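Local atomic coordinates of dihydrodipicolinate synthase (Agrobacterium tumefaciens, PDB entry 3B4U), a protein that probably condenses pyruvate with aspartate semialdehyde, as in its family, a step of lysine biosynthesis, on a TIM-barrel scaffold. Residues 92-96 / 97-101; 127-130 / 131-135; 170-174 / 175-179; 237-240 / 241-244. All blocks are in the same frame, centred on the assembly; numbering follows the deposited sequence. Where two conformers were deposited one is given.

Contact 1 of 4, residues 92-96 / 97-101; sequences AEALN and AGARN
The flat groups that meet here are the peptide carbonyls of the last helical turn, of Glu93, Ala94 and Leu95, facing the N-H groups of Ala97, Ala99 and Gly98. The Leu95 carbonyl is met over its face: Gly98 N sits 68° out of the carbonyl plane, 3.0 Å from Leu95 O. The other two donors lie nearer the carbonyl planes, Ala97 N tilted 26° from that of Glu93 and Ala99 N tilted 31° from that of Ala94. Ala97 N to Glu93 O measures 3.1 Å, a regular i to i-4 helical bond. Ala99 N reaches back to Ala94 O at 3.0 Å and forms the long bond of a Schellman motif, with Gly98, at positive phi, reversing the chain. The motif is completed by an apolar contact, Ala94 CB against Ala99 CB at 4.0 Å. The Ala99 methyl also lies 3.3 Å from Ala94 O, as the chain heads for strand 101-104. Arg134 NH2 is hydrogen-bonded to both Leu95 O and Ala99 O. The carbonyls of Glu93, Ala94 and Leu95 are thus satisfied by the reversing chain, and that of Leu95 also by a cationic side chain, probably a favourable partner for the negative end of the helix dipole.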
loop_
_atom_site.group_PDB
_atom_site.type_symbol
_atom_site.label_atom_id
_atom_site.label_comp_id
_atom_site.label_asym_id
_atom_site.label_seq_id
_atom_site.Cartn_x
_atom_site.Cartn_y
_atom_site.Cartn_z
ATOM N N ALA B 92 -3.947 -0.380 -17.800
ATOM C CA ALA B 92 -4.253 0.024 -19.177
ATOM C C ALA B 92 -3.001 0.394 -19.951
ATOM O O ALA B 92 -2.858 0.043 -21.124
ATOM C CB ALA B 92 -5.276 1.167 -19.182
ATOM N N GLU B 93 -2.085 1.088 -19.323
ATOM C CA GLU B 93 -0.861 1.495 -20.009
ATOM C C GLU B 93 -0.053 0.283 -20.452
ATOM O O GLU B 93 0.372 0.213 -21.558
ATOM C CB GLU B 93 0.016 2.335 -19.093
ATOM C CG GLU B 93 -0.476 3.710 -18.859
ATOM C CD GLU B 93 0.299 4.397 -17.752
ATOM O OE1 GLU B 93 1.492 4.130 -17.685
ATOM O OE2 GLU B 93 -0.290 5.187 -17.039
ATOM N N ALA B 94 0.113 -0.696 -19.567
ATOM C CA ALA B 94 0.879 -1.893 -19.901
ATOM C C ALA B 94 0.164 -2.724 -20.952
ATOM O O ALA B 94 0.786 -3.225 -21.902
ATOM C CB ALA B 94 1.201 -2.701 -18.645
ATOM N N LEU B 95 -1.149 -2.878 -20.822
ATOM C CA LEU B 95 -1.900 -3.662 -21.799
ATOM C C LEU B 95 -1.873 -3.009 -23.174
ATOM O O LEU B 95 -1.727 -3.698 -24.175
ATOM C CB LEU B 95 -3.343 -3.857 -21.345
ATOM C CG LEU B 95 -3.545 -4.780 -20.124
ATOM C CD1 LEU B 95 -5.000 -4.769 -19.708
ATOM C CD2 LEU B 95 -3.022 -6.210 -20.375
ATOM N N ASN B 96 -1.961 -1.681 -23.225
ATOM C CA ASN B 96 -1.914 -0.950 -24.494
ATOM C C ASN B 96 -0.557 -1.097 -25.146
ATOM O O ASN B 96 -0.441 -1.112 -26.376
ATOM C CB ASN B 96 -2.214 0.537 -24.260
ATOM C CG ASN B 96 -2.005 1.373 -25.511
ATOM O OD1 ASN B 96 -1.066 2.160 -25.601
ATOM N ND2 ASN B 96 -2.871 1.177 -26.480
ATOM N N ALA B 97 0.489 -1.197 -24.349
ATOM C CA ALA B 97 1.849 -1.424 -24.828
ATOM C C ALA B 97 2.083 -2.852 -25.305
ATOM O O ALA B 97 3.118 -3.145 -25.905
ATOM C CB ALA B 97 2.860 -1.071 -23.761
ATOM N N GLY B 98 1.145 -3.750 -25.044
ATOM C CA GLY B 98 1.243 -5.127 -25.499
ATOM C C GLY B 98 1.732 -6.126 -24.450
ATOM O O GLY B 98 2.047 -7.248 -24.803
ATOM N N ALA B 99 1.750 -5.762 -23.169
ATOM C CA ALA B 99 2.214 -6.677 -22.139
ATOM C C ALA B 99 1.439 -7.956 -22.184
ATOM O O ALA B 99 0.238 -7.981 -22.464
ATOM C CB ALA B 99 2.092 -6.031 -20.765
ATOM N N ARG B 100 2.117 -9.055 -21.869
ATOM C CA ARG B 100 1.480 -10.367 -21.842
ATOM C C ARG B 100 0.352 -10.425 -20.820
ATOM O O ARG B 100 -0.709 -11.008 -21.067
ATOM C CB ARG B 100 2.527 -11.441 -21.482
ATOM C CG ARG B 100 2.039 -12.817 -21.813
ATOM C CD ARG B 100 2.760 -13.931 -21.102
ATOM N NE ARG B 100 2.339 -15.267 -21.586
ATOM C CZ ARG B 100 1.206 -15.906 -21.291
ATOM N NH1 ARG B 100 0.305 -15.424 -20.472
ATOM N NH2 ARG B 100 0.971 -17.095 -21.836
ATOM N N ASN B 101 0.615 -9.849 -19.649
ATOM C CA ASN B 101 -0.303 -9.919 -18.532
ATOM C C ASN B 101 -0.040 -8.757 -17.602
ATOM O O ASN B 101 1.053 -8.162 -17.598
ATOM C CB ASN B 101 -0.085 -11.207 -17.660
ATOM C CG ASN B 101 -0.462 -12.481 -18.337
ATOM O OD1 ASN B 101 -1.663 -12.869 -18.365
ATOM N ND2 ASN B 101 0.509 -13.154 -18.859
#

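Contact 2 of 4, residues 127-130 / 131-135; sequences SKIG and KDARD
Ile129 and Ala133 make the apolar part of this turn: Ile129 CG2 lies 3.7 Å from Ala133 CB and just as near Ala133 CA. With chi1 at -66°, this methyl branch stands opposite the backbone N of Ile129, while CG1 lies beside that N. Beside the methyl contact, Ala133 N donates to Gly130 O at 3.0 Å. That bond is nearly straight at the hydrogen, 167°, although the donor stands above the carbonyl plane, and it closes a type I beta turn from Gly130 to Ala133.

One shell farther out, a water spans the mouth of the turn, donating to Ile129 O at 2.7 Å and accepting from Asp132 N at 3.0 Å. It thereby serves a carbonyl at the end of the helix and an N-H inside the turn at once. Gly130, with phi 94°, is where the chain leaves the helix. Beyond the turn, Arg134 NH1 and Asp135 OD2 form a salt bridge of 2.8 Å on the anti lone pair of the carboxylate oxygen, which lies almost in the guanidinium plane.

The contact sits at the surface between helix 115-129 and strand 136-140. Ile129 also packs on Ala88 and Ser91 of the neighbouring helix 84-96, and the backbone of Asp135 bonds to Ile102 of the adjacent strand 101-104.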
loop_
_atom_site.group_PDB
_atom_site.type_symbol
_atom_site.label_atom_id
_atom_site.label_comp_id
_atom_site.label_asym_id
_atom_site.label_seq_id
_atom_site.Cartn_x
_atom_site.Cartn_y
_atom_site.Cartn_z
ATOM N N SER B 127 -13.735 -2.231 -15.175
ATOM C CA SER B 127 -14.609 -1.277 -15.865
ATOM C C SER B 127 -13.843 -0.045 -16.285
ATOM O O SER B 127 -14.063 0.487 -17.384
ATOM C CB SER B 127 -15.773 -0.877 -14.959
ATOM O OG SER B 127 -16.604 0.071 -15.614
ATOM N N LYS B 128 -12.983 0.466 -15.406
ATOM C CA LYS B 128 -12.200 1.644 -15.685
ATOM C C LYS B 128 -11.155 1.402 -16.778
ATOM O O LYS B 128 -10.932 2.265 -17.633
ATOM C CB LYS B 128 -11.551 2.142 -14.400
ATOM C CG LYS B 128 -10.836 3.453 -14.559
ATOM C CD LYS B 128 -11.777 4.584 -14.917
ATOM C CE LYS B 128 -11.085 5.943 -14.834
ATOM N NZ LYS B 128 -12.072 7.044 -15.049
ATOM N N ILE B 129 -10.518 0.238 -16.784
ATOM C CA ILE B 129 -9.609 -0.105 -17.901
ATOM C C ILE B 129 -10.383 -0.042 -19.220
ATOM O O ILE B 129 -9.890 0.509 -20.220
ATOM C CB ILE B 129 -8.974 -1.488 -17.722
ATOM C CG1 ILE B 129 -8.030 -1.519 -16.508
ATOM C CG2 ILE B 129 -8.198 -1.895 -18.984
ATOM C CD1 ILE B 129 -7.644 -2.883 -16.094
ATOM N N GLY B 130 -11.596 -0.583 -19.203
ATOM C CA GLY B 130 -12.484 -0.571 -20.352
ATOM C C GLY B 130 -12.384 -1.812 -21.200
ATOM O O GLY B 130 -11.938 -2.886 -20.762
ATOM N N LYS B 131 -12.759 -1.623 -22.461
ATOM C CA LYS B 131 -12.957 -2.723 -23.368
ATOM C C LYS B 131 -11.692 -3.507 -23.647
ATOM O O LYS B 131 -11.753 -4.662 -24.029
ATOM C CB LYS B 131 -13.606 -2.218 -24.678
ATOM C CG LYS B 131 -12.705 -1.344 -25.525
ATOM C CD LYS B 131 -13.422 -0.812 -26.777
ATOM C CE LYS B 131 -12.474 0.051 -27.590
ATOM N NZ LYS B 131 -13.074 0.550 -28.883
ATOM N N ASP B 132 -10.558 -2.848 -23.505
ATOM C CA ASP B 132 -9.261 -3.461 -23.718
ATOM C C ASP B 132 -8.748 -4.364 -22.581
ATOM O O ASP B 132 -7.701 -4.976 -22.706
ATOM C CB ASP B 132 -8.226 -2.340 -23.917
ATOM C CG ASP B 132 -8.495 -1.468 -25.148
ATOM O OD1 ASP B 132 -9.037 -1.971 -26.164
ATOM O OD2 ASP B 132 -8.130 -0.270 -25.085
ATOM N N ALA B 133 -9.437 -4.419 -21.456
ATOM C CA ALA B 133 -9.008 -5.246 -20.333
ATOM C C ALA B 133 -8.861 -6.674 -20.792
ATOM O O ALA B 133 -9.735 -7.217 -21.486
ATOM C CB ALA B 133 -10.036 -5.137 -19.225
ATOM N N ARG B 134 -7.774 -7.311 -20.367
ATOM C CA ARG B 134 -7.476 -8.694 -20.749
ATOM C C ARG B 134 -6.361 -9.163 -19.818
ATOM O O ARG B 134 -5.612 -8.340 -19.299
ATOM C CB ARG B 134 -6.986 -8.803 -22.205
ATOM C CG ARG B 134 -5.762 -7.949 -22.484
ATOM C CD ARG B 134 -5.213 -8.108 -23.903
ATOM N NE ARG B 134 -4.035 -7.277 -24.113
ATOM C CZ ARG B 134 -2.792 -7.582 -23.738
ATOM N NH1 ARG B 134 -2.513 -8.739 -23.147
ATOM N NH2 ARG B 134 -1.850 -6.676 -23.877
ATOM N N ASP B 135 -6.233 -10.474 -19.652
ATOM C CA ASP B 135 -4.951 -11.070 -19.237
ATOM C C ASP B 135 -4.485 -10.619 -17.877
ATOM O O ASP B 135 -3.295 -10.450 -17.644
ATOM C CB ASP B 135 -3.910 -10.880 -20.346
ATOM C CG ASP B 135 -4.350 -11.536 -21.651
ATOM O OD1 ASP B 135 -4.995 -12.598 -21.566
ATOM O OD2 ASP B 135 -4.047 -11.007 -22.731
HETATM O O HOH W 1 -10.165 0.028 -22.887
#

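Contact 3 of 4, residues 170-174 / 175-179; sequences DSSGN and WSHTE
Asp170 and Thr178 are joined by a short side-chain bond: Thr178 OG1 donates to Asp170 OD2 at 2.7 Å from above the carboxylate plane. The same oxygen, in plane at the edge of the imidazole, accepts a weak bond from His177 ND1 at 3.3 Å; the ring is turned 73° from the carboxylate. The other imidazole nitrogen, NE2, is held by Leu149 O, and the two bonds together probably set the rotation of the ring. Asp170 OD1 serves the loop instead: it takes the backbone N of Ser172, making an Asx turn, and Ser172 OG at 2.7 Å, the hydroxyl arriving on the syn side. Asn140 ND2 is a further donor to this oxygen. Ser172 OG in turn accepts from Asn174 N, an ST turn that follows directly.

Among backbone bonds, Thr178 N reaches Asn174 O at 3.0 Å, in the carbonyl plane, and so opens the helix.

Asn174, at the N-cap, has CG anti to its N (chi1 -177°), which carries OD1 to Ser176. OD1 accepts from Ser176 OG at 2.8 Å, and a water donating to OD1 accepts from Ser176 N at 2.9 Å, linking cap and N-H.

Trp175 makes a cation-pi contact with Arg200 and packs on Leu182 of its own helix. The whole links strand 165-170 to helix 175-185, beside strands 136-140 and 189-192.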
loop_
_atom_site.group_PDB
_atom_site.type_symbol
_atom_site.label_atom_id
_atom_site.label_comp_id
_atom_site.label_asym_id
_atom_site.label_seq_id
_atom_site.Cartn_x
_atom_site.Cartn_y
_atom_site.Cartn_z
ATOM N N ASP B 170 -0.644 -17.678 -7.001
ATOM C CA ASP B 170 -0.911 -18.095 -5.661
ATOM C C ASP B 170 0.394 -18.266 -4.931
ATOM O O ASP B 170 1.073 -19.283 -5.077
ATOM C CB ASP B 170 -1.705 -19.409 -5.650
ATOM C CG ASP B 170 -2.000 -19.887 -4.261
ATOM O OD1 ASP B 170 -1.799 -19.120 -3.304
ATOM O OD2 ASP B 170 -2.440 -21.046 -4.136
ATOM N N SER B 171 0.719 -17.267 -4.137
ATOM C CA SER B 171 1.914 -17.243 -3.307
ATOM C C SER B 171 1.522 -17.437 -1.839
ATOM O O SER B 171 2.227 -17.013 -0.956
ATOM C CB SER B 171 2.693 -15.954 -3.523
ATOM O OG SER B 171 3.166 -15.977 -4.849
ATOM N N SER B 172 0.416 -18.091 -1.584
ATOM C CA SER B 172 -0.012 -18.341 -0.208
ATOM C C SER B 172 0.836 -19.365 0.537
ATOM O O SER B 172 0.850 -19.352 1.763
ATOM C CB SER B 172 -1.453 -18.834 -0.165
ATOM O OG SER B 172 -1.591 -20.082 -0.773
ATOM N N GLY B 173 1.467 -20.287 -0.165
ATOM C CA GLY B 173 2.113 -21.400 0.498
ATOM C C GLY B 173 1.128 -22.280 1.261
ATOM O O GLY B 173 1.528 -23.000 2.155
ATOM N N ASN B 174 -0.129 -22.289 0.860
ATOM C CA ASN B 174 -1.200 -23.033 1.536
ATOM C C ASN B 174 -1.754 -24.028 0.542
ATOM O O ASN B 174 -2.621 -23.705 -0.259
ATOM C CB ASN B 174 -2.251 -22.029 1.982
ATOM C CG ASN B 174 -3.375 -22.628 2.743
ATOM O OD1 ASN B 174 -3.537 -23.828 2.755
ATOM N ND2 ASN B 174 -4.213 -21.778 3.364
ATOM N N TRP B 175 -1.262 -25.261 0.601
ATOM C CA TRP B 175 -1.632 -26.252 -0.396
ATOM C C TRP B 175 -3.096 -26.566 -0.416
ATOM O O TRP B 175 -3.676 -26.812 -1.483
ATOM C CB TRP B 175 -0.812 -27.537 -0.230
ATOM C CG TRP B 175 -1.177 -28.556 -1.248
ATOM C CD1 TRP B 175 -1.862 -29.733 -1.035
ATOM C CD2 TRP B 175 -0.907 -28.511 -2.636
ATOM N NE1 TRP B 175 -2.036 -30.397 -2.206
ATOM C CE2 TRP B 175 -1.474 -29.667 -3.219
ATOM C CE3 TRP B 175 -0.284 -27.581 -3.466
ATOM C CZ2 TRP B 175 -1.383 -29.935 -4.574
ATOM C CZ3 TRP B 175 -0.208 -27.845 -4.809
ATOM C CH2 TRP B 175 -0.782 -28.984 -5.356
ATOM N N SER B 176 -3.749 -26.556 0.738
ATOM C CA SER B 176 -5.210 -26.775 0.807
ATOM C C SER B 176 -5.933 -25.796 -0.088
ATOM O O SER B 176 -6.980 -26.098 -0.648
ATOM C CB SER B 176 -5.752 -26.687 2.246
ATOM O OG SER B 176 -5.856 -25.388 2.810
ATOM N N HIS B 177 -5.407 -24.576 -0.137
ATOM C CA HIS B 177 -5.945 -23.532 -1.006
ATOM C C HIS B 177 -5.560 -23.783 -2.467
ATOM O O HIS B 177 -6.412 -23.836 -3.353
ATOM C CB HIS B 177 -5.385 -22.198 -0.524
ATOM C CG HIS B 177 -5.863 -21.029 -1.317
ATOM N ND1 HIS B 177 -5.192 -20.478 -2.393
ATOM C CD2 HIS B 177 -6.996 -20.309 -1.155
ATOM C CE1 HIS B 177 -5.912 -19.463 -2.849
ATOM N NE2 HIS B 177 -6.998 -19.337 -2.113
ATOM N N THR B 178 -4.275 -23.983 -2.720
ATOM C CA THR B 178 -3.785 -24.184 -4.077
ATOM C C THR B 178 -4.481 -25.357 -4.763
ATOM O O THR B 178 -4.826 -25.279 -5.951
ATOM C CB THR B 178 -2.276 -24.409 -4.077
ATOM O OG1 THR B 178 -1.662 -23.422 -3.252
ATOM C CG2 THR B 178 -1.702 -24.346 -5.469
ATOM N N GLU B 179 -4.639 -26.465 -4.036
ATOM C CA GLU B 179 -5.249 -27.636 -4.638
ATOM C C GLU B 179 -6.699 -27.370 -5.087
ATOM O O GLU B 179 -7.125 -27.908 -6.098
ATOM C CB GLU B 179 -5.124 -28.847 -3.707
ATOM C CG GLU B 179 -6.063 -28.922 -2.570
ATOM C CD GLU B 179 -5.975 -30.253 -1.842
ATOM O OE1 GLU B 179 -5.605 -31.232 -2.492
ATOM O OE2 GLU B 179 -6.272 -30.285 -0.653
HETATM O O HOH W 2 -2.399 -26.656 3.301
#

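Contact 4 of 4, residues 237-240 / 241-244; sequences LVVE and LLKF
The C-terminal end of helix 232-240, among the helices that follow the last barrel strand, is formed where Leu237, Val238 and Val239 meet Leu241 and Leu242. A regular bond runs from Leu241 N to Leu237 O at 3.0 Å. Next, Leu242 N turns to Val239 O, three residues back, also at 3.0 Å but from above the carbonyl plane, and Phe244 N bonds to Leu241 O, again three residues back. Such i to i-3 bonds appear before the chain departs toward helix 246-258.

Side chains follow the same spacing. Leu237 CG lies 3.9 Å from Leu241 CD1, the two chains crossing at a slant on the buried side, and Leu237 CD1 adds to this contact. Around them, Leu288 and Ile281 of helix 275-289 and Leu253 of helix 246-258 close the apolar cluster. On the exposed side, Val239 CG1 touches Leu242 CD1 at 4.1 Å.

Phe244 packs one ring face on its own neighbour, Lys243 CB, 3.7 Å above the ring centre. Its CE2 lies 3.9 Å from Glu240 O, which approaches the ring obliquely.

The polar end is bridged by water. Glu240 folds back at chi2, -75°, bringing OE1 toward its own carbonyl, and a single water donates 2.7 Å bonds to both Glu240 O and Glu240 OE1 while accepting a weak one from Lys243 NZ.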
loop_
_atom_site.group_PDB
_atom_site.type_symbol
_atom_site.label_atom_id
_atom_site.label_comp_id
_atom_site.label_asym_id
_atom_site.label_seq_id
_atom_site.Cartn_x
_atom_site.Cartn_y
_atom_site.Cartn_z
ATOM N N LEU B 237 17.048 -24.653 -0.422
ATOM C CA LEU B 237 17.598 -23.311 -0.483
ATOM C C LEU B 237 16.621 -22.305 0.091
ATOM O O LEU B 237 17.005 -21.436 0.866
ATOM C CB LEU B 237 17.957 -22.939 -1.911
ATOM C CG LEU B 237 18.532 -21.531 -2.077
ATOM C CD1 LEU B 237 19.874 -21.435 -1.326
ATOM C CD2 LEU B 237 18.676 -21.200 -3.527
ATOM N N VAL B 238 15.365 -22.406 -0.309
ATOM C CA VAL B 238 14.371 -21.447 0.153
ATOM C C VAL B 238 14.226 -21.510 1.677
ATOM O O VAL B 238 14.129 -20.482 2.345
ATOM C CB VAL B 238 13.049 -21.651 -0.586
ATOM C CG1 VAL B 238 11.915 -20.820 0.056
ATOM C CG2 VAL B 238 13.244 -21.313 -2.076
ATOM N N VAL B 239 14.287 -22.700 2.273
ATOM C CA VAL B 239 14.246 -22.789 3.731
ATOM C C VAL B 239 15.474 -22.172 4.356
ATOM O O VAL B 239 15.387 -21.440 5.330
ATOM C CB VAL B 239 14.119 -24.270 4.243
ATOM C CG1 VAL B 239 14.195 -24.304 5.766
ATOM C CG2 VAL B 239 12.833 -24.820 3.771
ATOM N N GLU B 240 16.646 -22.505 3.846
ATOM C CA GLU B 240 17.898 -21.972 4.409
ATOM C C GLU B 240 17.908 -20.450 4.377
ATOM O O GLU B 240 18.472 -19.797 5.263
ATOM C CB GLU B 240 19.100 -22.513 3.637
ATOM C CG GLU B 240 19.302 -23.986 3.779
ATOM C CD GLU B 240 19.883 -24.432 5.105
ATOM O OE1 GLU B 240 20.536 -23.620 5.781
ATOM O OE2 GLU B 240 19.707 -25.626 5.449
ATOM N N LEU B 241 17.252 -19.860 3.392
ATOM C CA LEU B 241 17.220 -18.427 3.270
ATOM C C LEU B 241 16.168 -17.766 4.159
ATOM O O LEU B 241 16.134 -16.537 4.245
ATOM C CB LEU B 241 17.014 -17.977 1.816
ATOM C CG LEU B 241 18.125 -18.413 0.826
ATOM C CD1 LEU B 241 17.731 -18.031 -0.612
ATOM C CD2 LEU B 241 19.496 -17.858 1.224
ATOM N N LEU B 242 15.292 -18.530 4.819
ATOM C CA LEU B 242 14.238 -17.923 5.666
ATOM C C LEU B 242 14.803 -17.037 6.757
ATOM O O LEU B 242 14.072 -16.213 7.300
ATOM C CB LEU B 242 13.367 -18.984 6.348
ATOM C CG LEU B 242 12.440 -19.751 5.423
ATOM C CD1 LEU B 242 11.875 -20.928 6.160
ATOM C CD2 LEU B 242 11.322 -18.866 4.889
ATOM N N LYS B 243 16.055 -17.273 7.128
ATOM C CA LYS B 243 16.749 -16.508 8.115
ATOM C C LYS B 243 16.891 -15.039 7.686
ATOM O O LYS B 243 17.179 -14.230 8.543
ATOM C CB LYS B 243 18.167 -17.091 8.368
ATOM C CG LYS B 243 18.244 -18.396 9.163
ATOM C CD LYS B 243 19.704 -18.756 9.417
ATOM C CE LYS B 243 19.858 -19.970 10.326
ATOM N NZ LYS B 243 19.170 -21.168 9.791
ATOM N N PHE B 244 16.700 -14.704 6.389
ATOM C CA PHE B 244 17.066 -13.390 5.821
ATOM C C PHE B 244 15.864 -12.774 5.091
ATOM O O PHE B 244 15.023 -13.500 4.558
ATOM C CB PHE B 244 18.272 -13.573 4.874
ATOM C CG PHE B 244 19.376 -14.439 5.439
ATOM C CD1 PHE B 244 20.265 -13.932 6.385
ATOM C CD2 PHE B 244 19.538 -15.749 5.028
ATOM C CE1 PHE B 244 21.271 -14.743 6.916
ATOM C CE2 PHE B 244 20.541 -16.560 5.559
ATOM C CZ PHE B 244 21.407 -16.052 6.498
HETATM O O HOH W 3 20.319 -21.117 6.672
#

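Overall arrangement
Along the chain the four contacts come in numerical order, each closing before the next opens. Contacts 1 and 2 are neighbours, with centres about 10 Å apart. They lie at the C-terminal ends of helices 84-96 and 115-129 and lead into the adjacent parallel strands 101-104 and 136-140, joined by Arg134. Contact 3 instead follows the C-terminal end of strand 165-170, on the side of the barrel where TIM-barrel enzymes carry their active sites, its centre about 28 Å from the centres of both. Contact 4 belongs to the helices after strand 208-211, about 19 Å from contact 3 and 34 Å from contact 1, centre to centre. Together they sample helix ends on both rims of the barrel and in its C-terminal helical part.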